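Proton-dependent oligopeptide transporter family protein (Xanthomonas campestris, PDB 6EI3) probably couples proton movement to the uptake of peptides across the membrane, as a POT family member of the Major Facilitator Superfamily, and is captured here in an auto-inhibited state. Local coordinates at residues 76-87 and 179-190; 413-422 and 431-439. All coordinates share one frame; numbering follows the deposited sequence.

Interaction 1: residues 76-87 and 179-190; sequences YTTIIWFSLIYC and MFIATAVFWLGR. With 78M ((2S)-2,3-dihydroxypropyl(7Z)-pentadec-7-enoate), chain B.
M179 opens the contact by laying its sulfur over the Y86 ring: SD lies 3.7 Å from the ring centroid and 11° off the normal, a Met-aromatic contact to which CE adds a CH-pi approach. Bends at chi2 and chi3 bring the thioether there. One turn on, T183 OG1 donates to M179 O within its own helix while lying 3.3 Å from C87 SG and 3.5 Å from S83 CB. A184 CB borders the acyl chain of the monoacylglycerol. F186 meets three side chains: I79 CG2 sits over its face, 3.7 Å from the centroid, I80 comes in at the edge, and Y76 lies nearly parallel (15°) but slid aside. W187 holds lipid C9 on one face and R190 NH1 on the other; that NH1 also bonds W187 O at 3.0 Å. Y76 OH lies 3.1 Å from R190 CB and reaches W187 CD1. T77 OG1 and W81 NE1 hydrogen-bond the lipid's glycerol oxygens O21 and O19. The helices run antiparallel at 160°, axes 9.5 Å apart, with lipid on their outward side, consistent with the N-terminal bundle of an MFS transporter. Helix 4-22 packs on F186 and supplies E14 to Y86 OH; helix 100-117 backs F82, S83 and Y86.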
loop_
_atom_site.group_PDB
_atom_site.type_symbol
_atom_site.label_atom_id
_atom_site.label_comp_id
_atom_site.label_asym_id
_atom_site.label_seq_id
_atom_site.Cartn_x
_atom_site.Cartn_y
_atom_site.Cartn_z
ATOM N N TYR A 76 12.427 -12.218 -15.149
ATOM C CA TYR A 76 12.258 -11.640 -16.491
ATOM C C TYR A 76 10.917 -12.008 -17.141
ATOM O O TYR A 76 10.196 -11.114 -17.593
ATOM C CB TYR A 76 13.413 -12.007 -17.459
ATOM C CG TYR A 76 13.126 -11.495 -18.853
ATOM C CD1 TYR A 76 13.253 -10.140 -19.158
ATOM C CD2 TYR A 76 12.622 -12.340 -19.837
ATOM C CE1 TYR A 76 12.913 -9.646 -20.419
ATOM C CE2 TYR A 76 12.291 -11.861 -21.104
ATOM C CZ TYR A 76 12.448 -10.513 -21.393
ATOM O OH TYR A 76 12.108 -10.030 -22.625
ATOM N N THR A 77 10.631 -13.321 -17.251
ATOM C CA THR A 77 9.406 -13.830 -17.895
ATOM C C THR A 77 8.141 -13.345 -17.180
ATOM O O THR A 77 7.181 -12.959 -17.835
ATOM C CB THR A 77 9.475 -15.363 -17.989
ATOM O OG1 THR A 77 10.586 -15.692 -18.819
ATOM C CG2 THR A 77 8.198 -15.997 -18.563
ATOM N N THR A 78 8.150 -13.382 -15.855
ATOM C CA THR A 78 7.015 -12.982 -15.028
ATOM C C THR A 78 6.743 -11.486 -15.216
ATOM O O THR A 78 5.589 -11.109 -15.440
ATOM C CB THR A 78 7.256 -13.413 -13.577
ATOM O OG1 THR A 78 7.639 -14.788 -13.583
ATOM C CG2 THR A 78 6.012 -13.243 -12.699
ATOM N N ILE A 79 7.812 -10.656 -15.225
ATOM C CA ILE A 79 7.675 -9.214 -15.451
ATOM C C ILE A 79 7.037 -8.959 -16.809
ATOM O O ILE A 79 6.091 -8.177 -16.890
ATOM C CB ILE A 79 9.004 -8.393 -15.265
ATOM C CG1 ILE A 79 9.433 -8.382 -13.778
ATOM C CG2 ILE A 79 8.787 -6.922 -15.775
ATOM C CD1 ILE A 79 10.945 -8.024 -13.520
ATOM N N ILE A 80 7.548 -9.610 -17.858
ATOM C CA ILE A 80 7.053 -9.456 -19.228
ATOM C C ILE A 80 5.555 -9.769 -19.341
ATOM O O ILE A 80 4.811 -8.965 -19.901
ATOM C CB ILE A 80 7.920 -10.284 -20.238
ATOM C CG1 ILE A 80 9.218 -9.540 -20.603
ATOM C CG2 ILE A 80 7.137 -10.668 -21.515
ATOM C CD1 ILE A 80 9.091 -8.246 -21.524
ATOM N N TRP A 81 5.119 -10.922 -18.793
ATOM C CA TRP A 81 3.728 -11.348 -18.903
ATOM C C TRP A 81 2.781 -10.510 -18.066
ATOM O O TRP A 81 1.709 -10.179 -18.552
ATOM C CB TRP A 81 3.578 -12.851 -18.636
ATOM C CG TRP A 81 3.994 -13.653 -19.835
ATOM C CD1 TRP A 81 5.141 -14.377 -19.978
ATOM C CD2 TRP A 81 3.348 -13.669 -21.121
ATOM N NE1 TRP A 81 5.209 -14.914 -21.243
ATOM C CE2 TRP A 81 4.119 -14.496 -21.967
ATOM C CE3 TRP A 81 2.170 -13.086 -21.633
ATOM C CZ2 TRP A 81 3.747 -14.769 -23.292
ATOM C CZ3 TRP A 81 1.806 -13.350 -22.947
ATOM C CH2 TRP A 81 2.586 -14.188 -23.761
ATOM N N PHE A 82 3.174 -10.130 -16.841
ATOM C CA PHE A 82 2.344 -9.245 -16.029
ATOM C C PHE A 82 2.280 -7.853 -16.674
ATOM O O PHE A 82 1.222 -7.241 -16.651
ATOM C CB PHE A 82 2.858 -9.152 -14.590
ATOM C CG PHE A 82 2.301 -10.216 -13.675
ATOM C CD1 PHE A 82 1.022 -10.100 -13.144
ATOM C CD2 PHE A 82 3.049 -11.336 -13.352
ATOM C CE1 PHE A 82 0.511 -11.074 -12.280
ATOM C CE2 PHE A 82 2.536 -12.313 -12.488
ATOM C CZ PHE A 82 1.269 -12.177 -11.958
ATOM N N SER A 83 3.398 -7.374 -17.277
ATOM C CA SER A 83 3.426 -6.060 -17.938
ATOM C C SER A 83 2.518 -6.014 -19.170
ATOM O O SER A 83 1.914 -4.982 -19.432
ATOM C CB SER A 83 4.850 -5.651 -18.301
ATOM O OG SER A 83 5.615 -5.468 -17.122
ATOM N N LEU A 84 2.407 -7.121 -19.909
ATOM C CA LEU A 84 1.532 -7.195 -21.086
ATOM C C LEU A 84 0.052 -7.199 -20.651
ATOM O O LEU A 84 -0.782 -6.589 -21.314
ATOM C CB LEU A 84 1.847 -8.440 -21.932
ATOM C CG LEU A 84 3.139 -8.428 -22.745
ATOM C CD1 LEU A 84 3.487 -9.844 -23.209
ATOM C CD2 LEU A 84 3.047 -7.490 -23.940
ATOM N N ILE A 85 -0.264 -7.886 -19.537
ATOM C CA ILE A 85 -1.620 -7.906 -18.969
ATOM C C ILE A 85 -1.959 -6.463 -18.547
ATOM O O ILE A 85 -3.044 -5.961 -18.831
ATOM C CB ILE A 85 -1.728 -8.937 -17.799
ATOM C CG1 ILE A 85 -1.695 -10.399 -18.365
ATOM C CG2 ILE A 85 -3.008 -8.714 -16.980
ATOM C CD1 ILE A 85 -1.462 -11.534 -17.351
ATOM N N TYR A 86 -0.979 -5.799 -17.915
ATOM C CA TYR A 86 -1.011 -4.435 -17.421
ATOM C C TYR A 86 -1.381 -3.501 -18.593
ATOM O O TYR A 86 -2.301 -2.686 -18.455
ATOM C CB TYR A 86 0.378 -4.149 -16.839
ATOM C CG TYR A 86 0.562 -3.020 -15.850
ATOM C CD1 TYR A 86 -0.330 -1.946 -15.806
ATOM C CD2 TYR A 86 1.696 -2.955 -15.050
ATOM C CE1 TYR A 86 -0.095 -0.847 -14.980
ATOM C CE2 TYR A 86 1.960 -1.848 -14.252
ATOM C CZ TYR A 86 1.049 -0.805 -14.200
ATOM O OH TYR A 86 1.318 0.257 -13.377
ATOM N N CYS A 87 -0.692 -3.663 -19.757
ATOM C CA CYS A 87 -0.937 -2.938 -21.009
ATOM C C CYS A 87 -2.375 -3.190 -21.497
ATOM O O CYS A 87 -3.055 -2.247 -21.884
ATOM C CB CYS A 87 0.079 -3.350 -22.076
ATOM S SG CYS A 87 1.735 -2.655 -21.838
ATOM N N MET A 179 2.944 2.978 -20.461
ATOM C CA MET A 179 3.033 1.588 -20.014
ATOM C C MET A 179 3.465 0.717 -21.185
ATOM O O MET A 179 4.260 -0.202 -21.001
ATOM C CB MET A 179 1.685 1.108 -19.427
ATOM C CG MET A 179 1.801 -0.163 -18.606
ATOM S SD MET A 179 3.093 -0.085 -17.311
ATOM C CE MET A 179 3.863 -1.687 -17.560
ATOM N N PHE A 180 2.956 1.006 -22.398
ATOM C CA PHE A 180 3.386 0.281 -23.588
ATOM C C PHE A 180 4.896 0.516 -23.769
ATOM O O PHE A 180 5.641 -0.431 -24.008
ATOM C CB PHE A 180 2.607 0.718 -24.851
ATOM C CG PHE A 180 3.277 0.222 -26.114
ATOM C CD1 PHE A 180 3.069 -1.075 -26.570
ATOM C CD2 PHE A 180 4.177 1.028 -26.808
ATOM C CE1 PHE A 180 3.719 -1.542 -27.722
ATOM C CE2 PHE A 180 4.853 0.543 -27.933
ATOM C CZ PHE A 180 4.613 -0.734 -28.384
ATOM N N ILE A 181 5.336 1.781 -23.617
ATOM C CA ILE A 181 6.751 2.159 -23.741
ATOM C C ILE A 181 7.572 1.506 -22.640
ATOM O O ILE A 181 8.683 1.069 -22.925
ATOM C CB ILE A 181 6.945 3.703 -23.763
ATOM C CG1 ILE A 181 6.368 4.321 -25.075
ATOM C CG2 ILE A 181 8.443 4.068 -23.567
ATOM C CD1 ILE A 181 6.206 5.868 -25.043
ATOM N N ALA A 182 7.043 1.458 -21.383
ATOM C CA ALA A 182 7.730 0.817 -20.255
ATOM C C ALA A 182 8.012 -0.652 -20.570
ATOM O O ALA A 182 9.127 -1.127 -20.334
ATOM C CB ALA A 182 6.874 0.905 -18.987
ATOM N N THR A 183 6.993 -1.363 -21.115
ATOM C CA THR A 183 7.077 -2.793 -21.468
ATOM C C THR A 183 8.058 -2.993 -22.623
ATOM O O THR A 183 8.891 -3.904 -22.559
ATOM C CB THR A 183 5.667 -3.359 -21.777
ATOM O OG1 THR A 183 4.797 -3.066 -20.685
ATOM C CG2 THR A 183 5.676 -4.870 -22.028
ATOM N N ALA A 184 7.975 -2.121 -23.666
ATOM C CA ALA A 184 8.867 -2.187 -24.823
ATOM C C ALA A 184 10.323 -1.981 -24.406
ATOM O O ALA A 184 11.193 -2.705 -24.888
ATOM C CB ALA A 184 8.467 -1.145 -25.879
ATOM N N VAL A 185 10.590 -0.980 -23.539
ATOM C CA VAL A 185 11.940 -0.671 -23.060
ATOM C C VAL A 185 12.510 -1.858 -22.249
ATOM O O VAL A 185 13.648 -2.266 -22.489
ATOM C CB VAL A 185 12.010 0.696 -22.317
ATOM C CG1 VAL A 185 13.301 0.827 -21.512
ATOM C CG2 VAL A 185 11.887 1.864 -23.309
ATOM N N PHE A 186 11.689 -2.454 -21.357
ATOM C CA PHE A 186 12.118 -3.618 -20.578
ATOM C C PHE A 186 12.546 -4.745 -21.544
ATOM O O PHE A 186 13.657 -5.242 -21.439
ATOM C CB PHE A 186 11.018 -4.082 -19.585
ATOM C CG PHE A 186 11.470 -5.182 -18.636
ATOM C CD1 PHE A 186 12.247 -4.883 -17.513
ATOM C CD2 PHE A 186 11.106 -6.507 -18.854
ATOM C CE1 PHE A 186 12.678 -5.903 -16.645
ATOM C CE2 PHE A 186 11.496 -7.513 -17.964
ATOM C CZ PHE A 186 12.287 -7.206 -16.869
ATOM N N TRP A 187 11.698 -5.049 -22.547
ATOM C CA TRP A 187 11.934 -6.069 -23.579
ATOM C C TRP A 187 13.197 -5.784 -24.428
ATOM O O TRP A 187 13.920 -6.714 -24.785
ATOM C CB TRP A 187 10.666 -6.203 -24.451
ATOM C CG TRP A 187 10.791 -7.137 -25.617
ATOM C CD1 TRP A 187 10.575 -8.487 -25.621
ATOM C CD2 TRP A 187 11.120 -6.775 -26.964
ATOM N NE1 TRP A 187 10.791 -8.993 -26.885
ATOM C CE2 TRP A 187 11.140 -7.965 -27.727
ATOM C CE3 TRP A 187 11.447 -5.560 -27.594
ATOM C CZ2 TRP A 187 11.444 -7.974 -29.097
ATOM C CZ3 TRP A 187 11.739 -5.568 -28.954
ATOM C CH2 TRP A 187 11.746 -6.765 -29.688
ATOM N N LEU A 188 13.494 -4.507 -24.703
ATOM C CA LEU A 188 14.684 -4.127 -25.478
ATOM C C LEU A 188 16.020 -4.493 -24.792
ATOM O O LEU A 188 17.012 -4.671 -25.472
ATOM C CB LEU A 188 14.640 -2.631 -25.867
ATOM C CG LEU A 188 13.753 -2.294 -27.085
ATOM C CD1 LEU A 188 13.342 -0.842 -27.081
ATOM C CD2 LEU A 188 14.464 -2.607 -28.398
ATOM N N GLY A 189 16.034 -4.631 -23.471
ATOM C CA GLY A 189 17.253 -5.050 -22.792
ATOM C C GLY A 189 17.340 -6.546 -22.523
ATOM O O GLY A 189 18.278 -6.965 -21.846
ATOM N N ARG A 190 16.360 -7.365 -23.030
ATOM C CA ARG A 190 16.224 -8.824 -22.769
ATOM C C ARG A 190 17.508 -9.657 -22.959
ATOM O O ARG A 190 17.806 -10.493 -22.107
ATOM C CB ARG A 190 15.055 -9.466 -23.561
ATOM C CG ARG A 190 15.292 -9.764 -25.051
ATOM C CD ARG A 190 14.012 -9.834 -25.881
ATOM N NE ARG A 190 14.295 -9.878 -27.331
ATOM C CZ ARG A 190 14.534 -8.816 -28.099
ATOM N NH1 ARG A 190 14.513 -7.594 -27.581
ATOM N NH2 ARG A 190 14.780 -8.969 -29.395
HETATM O O21 78M B . 10.584 -14.667 -21.347
HETATM C C20 78M B . 9.734 -15.590 -22.011
HETATM C C18 78M B . 8.484 -14.908 -22.517
HETATM O O19 78M B . 7.493 -15.892 -22.834
HETATM C C17 78M B . 8.752 -14.042 -23.724
HETATM O O2 78M B . 7.523 -13.317 -23.967
HETATM C C1 78M B . 7.553 -12.331 -24.871
HETATM O O1 78M B . 8.556 -11.950 -25.418
HETATM C C2 78M B . 6.172 -11.788 -25.121
HETATM C C3 78M B . 6.109 -10.542 -26.004
HETATM C C4 78M B . 6.628 -9.279 -25.324
HETATM C C5 78M B . 6.386 -8.006 -26.115
HETATM C C6 78M B . 7.200 -6.812 -25.629
HETATM C C7 78M B . 6.695 -5.488 -26.128
HETATM C C8 78M B . 6.969 -4.876 -27.275
HETATM C C9 78M B . 7.847 -5.346 -28.405
HETATM C C10 78M B . 7.963 -4.317 -29.538
HETATM C C11 78M B . 8.958 -3.194 -29.267
HETATM C C12 78M B . 8.743 -1.940 -30.105
HETATM C C13 78M B . 9.855 -0.903 -29.967
HETATM C C15 78M B . 8.794 1.385 -29.488
HETATM C C14 78M B . 9.512 0.489 -30.494
#

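Interaction 2: residues 413-422 and 431-439; sequences VSATGIEFAY and GVVMSFWYL
I418 and W437 form the centre of this antiparallel pair, whose axes approach to 10.1 Å at 151°. The two helices make a helical hairpin, consistent with the C-terminal bundle of an MFS transporter. The isoleucine meets the indole with its branch point: CB stands 4.2 Å from the centroid of the five-membered W437 ring and 9° off its normal, direct evidence of a CH-pi contact over the face. Two torsions then carry the longer arm onward. Chi1 of -165° sets CG1 opposite the backbone nitrogen, and a bend at chi2 turns CD1 against V433 CG1, M434 SD and W437 CB, with CD1 to M434 SD the shortest of these at 3.5 Å.

W437 itself has CG trans to its nitrogen, which extends the indole across the interface until CZ2 reaches S414 O (3.5 Å) and CH2 comes within 4.1 Å of G417 CA, where no side chain intervenes. No direct hydrogen bond joins the segments; instead a water in the indole plane accepts from W437 NE1 at 2.8 Å and also bonds S414 OG, so the indole nitrogen has a partner within the interface.

Farther along, A421 CB and the Y422 ring converge on V433 CG1, the methyl that I418 CD1 also touches. M434 places SD 3.1 Å from Y422 OH. Its sulfur lies oblique to that ring, making a Met-aromatic contact but not a stack over the face.

Helix 281-306 closes in beside the pair, F303 meeting W437 edge-to-face and F296 touching W437, A421 and F436. Helix 363-389 lies against V413, T416 and F420, while helix 62-95 reaches S435, Y438 and L439.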
loop_
_atom_site.group_PDB
_atom_site.type_symbol
_atom_site.label_atom_id
_atom_site.label_comp_id
_atom_site.label_asym_id
_atom_site.label_seq_id
_atom_site.Cartn_x
_atom_site.Cartn_y
_atom_site.Cartn_z
ATOM N N VAL A 413 6.289 7.083 9.589
ATOM C CA VAL A 413 5.918 5.678 9.804
ATOM C C VAL A 413 6.206 4.786 8.566
ATOM O O VAL A 413 6.751 3.688 8.728
ATOM C CB VAL A 413 4.469 5.500 10.370
ATOM C CG1 VAL A 413 3.398 6.053 9.439
ATOM C CG2 VAL A 413 4.176 4.043 10.756
ATOM N N SER A 414 5.824 5.238 7.362
ATOM C CA SER A 414 5.972 4.461 6.130
ATOM C C SER A 414 7.410 4.246 5.734
ATOM O O SER A 414 7.777 3.099 5.477
ATOM C CB SER A 414 5.164 5.070 4.987
ATOM O OG SER A 414 5.158 4.182 3.887
ATOM N N ALA A 415 8.239 5.310 5.747
ATOM C CA ALA A 415 9.665 5.194 5.432
ATOM C C ALA A 415 10.449 4.390 6.508
ATOM O O ALA A 415 11.418 3.722 6.176
ATOM C CB ALA A 415 10.274 6.578 5.257
ATOM N N THR A 416 10.012 4.441 7.778
ATOM C CA THR A 416 10.635 3.750 8.910
ATOM C C THR A 416 10.239 2.263 9.027
ATOM O O THR A 416 11.086 1.438 9.370
ATOM C CB THR A 416 10.247 4.469 10.200
ATOM O OG1 THR A 416 10.489 5.865 10.055
ATOM C CG2 THR A 416 10.987 3.943 11.414
ATOM N N GLY A 417 8.955 1.953 8.796
ATOM C CA GLY A 417 8.392 0.621 8.968
ATOM C C GLY A 417 9.157 -0.526 8.350
ATOM O O GLY A 417 9.460 -1.518 9.015
ATOM N N ILE A 418 9.474 -0.386 7.076
ATOM C CA ILE A 418 10.136 -1.420 6.296
ATOM C C ILE A 418 11.622 -1.546 6.689
ATOM O O ILE A 418 12.121 -2.664 6.850
ATOM C CB ILE A 418 9.843 -1.182 4.770
ATOM C CG1 ILE A 418 10.190 -2.419 3.928
ATOM C CG2 ILE A 418 10.466 0.097 4.203
ATOM C CD1 ILE A 418 9.324 -3.670 4.276
ATOM N N GLU A 419 12.287 -0.422 6.962
ATOM C CA GLU A 419 13.670 -0.414 7.438
ATOM C C GLU A 419 13.733 -1.063 8.846
ATOM O O GLU A 419 14.643 -1.852 9.137
ATOM C CB GLU A 419 14.184 1.032 7.492
ATOM C CG GLU A 419 15.695 1.144 7.593
ATOM C CD GLU A 419 16.274 2.548 7.508
ATOM O OE1 GLU A 419 15.613 3.441 6.926
ATOM O OE2 GLU A 419 17.405 2.750 8.010
ATOM N N PHE A 420 12.746 -0.749 9.703
ATOM C CA PHE A 420 12.676 -1.328 11.043
ATOM C C PHE A 420 12.486 -2.843 10.935
ATOM O O PHE A 420 13.184 -3.597 11.598
ATOM C CB PHE A 420 11.526 -0.695 11.859
ATOM C CG PHE A 420 11.122 -1.514 13.062
ATOM C CD1 PHE A 420 11.841 -1.439 14.246
ATOM C CD2 PHE A 420 10.054 -2.399 12.992
ATOM C CE1 PHE A 420 11.474 -2.205 15.355
ATOM C CE2 PHE A 420 9.704 -3.180 14.098
ATOM C CZ PHE A 420 10.425 -3.081 15.269
ATOM N N ALA A 421 11.530 -3.290 10.116
ATOM C CA ALA A 421 11.260 -4.722 10.002
ATOM C C ALA A 421 12.472 -5.497 9.461
ATOM O O ALA A 421 12.791 -6.559 9.993
ATOM C CB ALA A 421 10.044 -4.953 9.145
ATOM N N TYR A 422 13.200 -4.911 8.486
ATOM C CA TYR A 422 14.400 -5.522 7.914
ATOM C C TYR A 422 15.489 -5.719 8.975
ATOM O O TYR A 422 16.087 -6.786 9.024
ATOM C CB TYR A 422 14.940 -4.688 6.741
ATOM C CG TYR A 422 14.182 -4.848 5.436
ATOM C CD1 TYR A 422 13.573 -6.057 5.100
ATOM C CD2 TYR A 422 14.151 -3.822 4.497
ATOM C CE1 TYR A 422 12.918 -6.225 3.881
ATOM C CE2 TYR A 422 13.479 -3.972 3.283
ATOM C CZ TYR A 422 12.877 -5.182 2.973
ATOM O OH TYR A 422 12.234 -5.343 1.769
ATOM N N GLY A 431 12.033 -11.240 1.819
ATOM C CA GLY A 431 10.913 -11.419 0.902
ATOM C C GLY A 431 9.592 -11.538 1.632
ATOM O O GLY A 431 8.573 -11.030 1.158
ATOM N N VAL A 432 9.613 -12.217 2.796
ATOM C CA VAL A 432 8.464 -12.420 3.683
ATOM C C VAL A 432 8.068 -11.066 4.299
ATOM O O VAL A 432 6.876 -10.760 4.381
ATOM C CB VAL A 432 8.767 -13.487 4.778
ATOM C CG1 VAL A 432 7.574 -13.692 5.713
ATOM C CG2 VAL A 432 9.190 -14.813 4.151
ATOM N N VAL A 433 9.071 -10.276 4.760
ATOM C CA VAL A 433 8.859 -8.940 5.333
ATOM C C VAL A 433 8.119 -8.068 4.316
ATOM O O VAL A 433 7.121 -7.431 4.656
ATOM C CB VAL A 433 10.184 -8.276 5.783
ATOM C CG1 VAL A 433 9.984 -6.791 6.084
ATOM C CG2 VAL A 433 10.783 -8.997 6.984
ATOM N N MET A 434 8.616 -8.061 3.073
ATOM C CA MET A 434 8.047 -7.290 1.983
ATOM C C MET A 434 6.614 -7.719 1.640
ATOM O O MET A 434 5.764 -6.858 1.440
ATOM C CB MET A 434 8.964 -7.295 0.757
ATOM C CG MET A 434 8.840 -6.038 -0.042
ATOM S SD MET A 434 9.405 -4.586 0.909
ATOM C CE MET A 434 8.221 -3.443 0.393
ATOM N N SER A 435 6.344 -9.030 1.611
ATOM C CA SER A 435 5.002 -9.543 1.347
ATOM C C SER A 435 4.034 -9.024 2.416
ATOM O O SER A 435 2.968 -8.530 2.062
ATOM C CB SER A 435 4.996 -11.071 1.311
ATOM O OG SER A 435 5.728 -11.547 0.191
ATOM N N PHE A 436 4.439 -9.063 3.706
ATOM C CA PHE A 436 3.625 -8.581 4.824
ATOM C C PHE A 436 3.411 -7.074 4.757
ATOM O O PHE A 436 2.356 -6.607 5.194
ATOM C CB PHE A 436 4.249 -8.944 6.187
ATOM C CG PHE A 436 4.080 -10.348 6.734
ATOM C CD1 PHE A 436 3.294 -11.287 6.072
ATOM C CD2 PHE A 436 4.705 -10.727 7.924
ATOM C CE1 PHE A 436 3.168 -12.593 6.560
ATOM C CE2 PHE A 436 4.569 -12.034 8.424
ATOM C CZ PHE A 436 3.797 -12.955 7.742
ATOM N N TRP A 437 4.430 -6.314 4.280
ATOM C CA TRP A 437 4.343 -4.848 4.129
ATOM C C TRP A 437 3.320 -4.492 3.054
ATOM O O TRP A 437 2.502 -3.605 3.273
ATOM C CB TRP A 437 5.714 -4.212 3.822
ATOM C CG TRP A 437 5.715 -2.703 3.863
ATOM C CD1 TRP A 437 6.059 -1.860 2.844
ATOM C CD2 TRP A 437 5.419 -1.864 4.996
ATOM N NE1 TRP A 437 6.010 -0.549 3.274
ATOM C CE2 TRP A 437 5.612 -0.524 4.588
ATOM C CE3 TRP A 437 5.027 -2.115 6.327
ATOM C CZ2 TRP A 437 5.372 0.561 5.443
ATOM C CZ3 TRP A 437 4.806 -1.037 7.177
ATOM C CH2 TRP A 437 4.985 0.279 6.734
ATOM N N TYR A 438 3.332 -5.205 1.909
ATOM C CA TYR A 438 2.336 -4.978 0.852
ATOM C C TYR A 438 0.931 -5.264 1.377
ATOM O O TYR A 438 0.021 -4.486 1.130
ATOM C CB TYR A 438 2.607 -5.861 -0.375
ATOM C CG TYR A 438 3.882 -5.520 -1.103
ATOM C CD1 TYR A 438 4.262 -4.195 -1.300
ATOM C CD2 TYR A 438 4.684 -6.517 -1.645
ATOM C CE1 TYR A 438 5.439 -3.876 -1.978
ATOM C CE2 TYR A 438 5.850 -6.206 -2.344
ATOM C CZ TYR A 438 6.225 -4.886 -2.504
ATOM O OH TYR A 438 7.361 -4.574 -3.211
ATOM N N LEU A 439 0.777 -6.343 2.145
ATOM C CA LEU A 439 -0.503 -6.703 2.738
ATOM C C LEU A 439 -0.985 -5.665 3.764
ATOM O O LEU A 439 -2.178 -5.603 4.016
ATOM C CB LEU A 439 -0.469 -8.118 3.352
ATOM C CG LEU A 439 -0.274 -9.282 2.363
ATOM C CD1 LEU A 439 -0.172 -10.618 3.114
ATOM C CD2 LEU A 439 -1.392 -9.330 1.296
HETATM O O HOH W 1 5.924 2.117 2.352
#

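How the interactions relate
From the N terminus, interaction 1 comes first: helix 62-95 departs and the chain returns along helix 168-188 after 91 intervening residues, mostly helical, closing a long-range loop. Interaction 2 opens only after that loop has closed, and it joins sequence neighbours, helices 400-424 and 430-456, across just eight residues, as a helical hairpin. The two are therefore in series, neither nested nor crossed, and lie in the N- and C-terminal halves, consistent with the two bundles of an MFS transporter. The centres of interactions 1 and 2 are about 26 Å apart, and their nearest atoms about 11 Å. Helix 62-95 links them indirectly: it supplies 76-87 to the first contact, while P62 and L63 at its start touch segment 431-439.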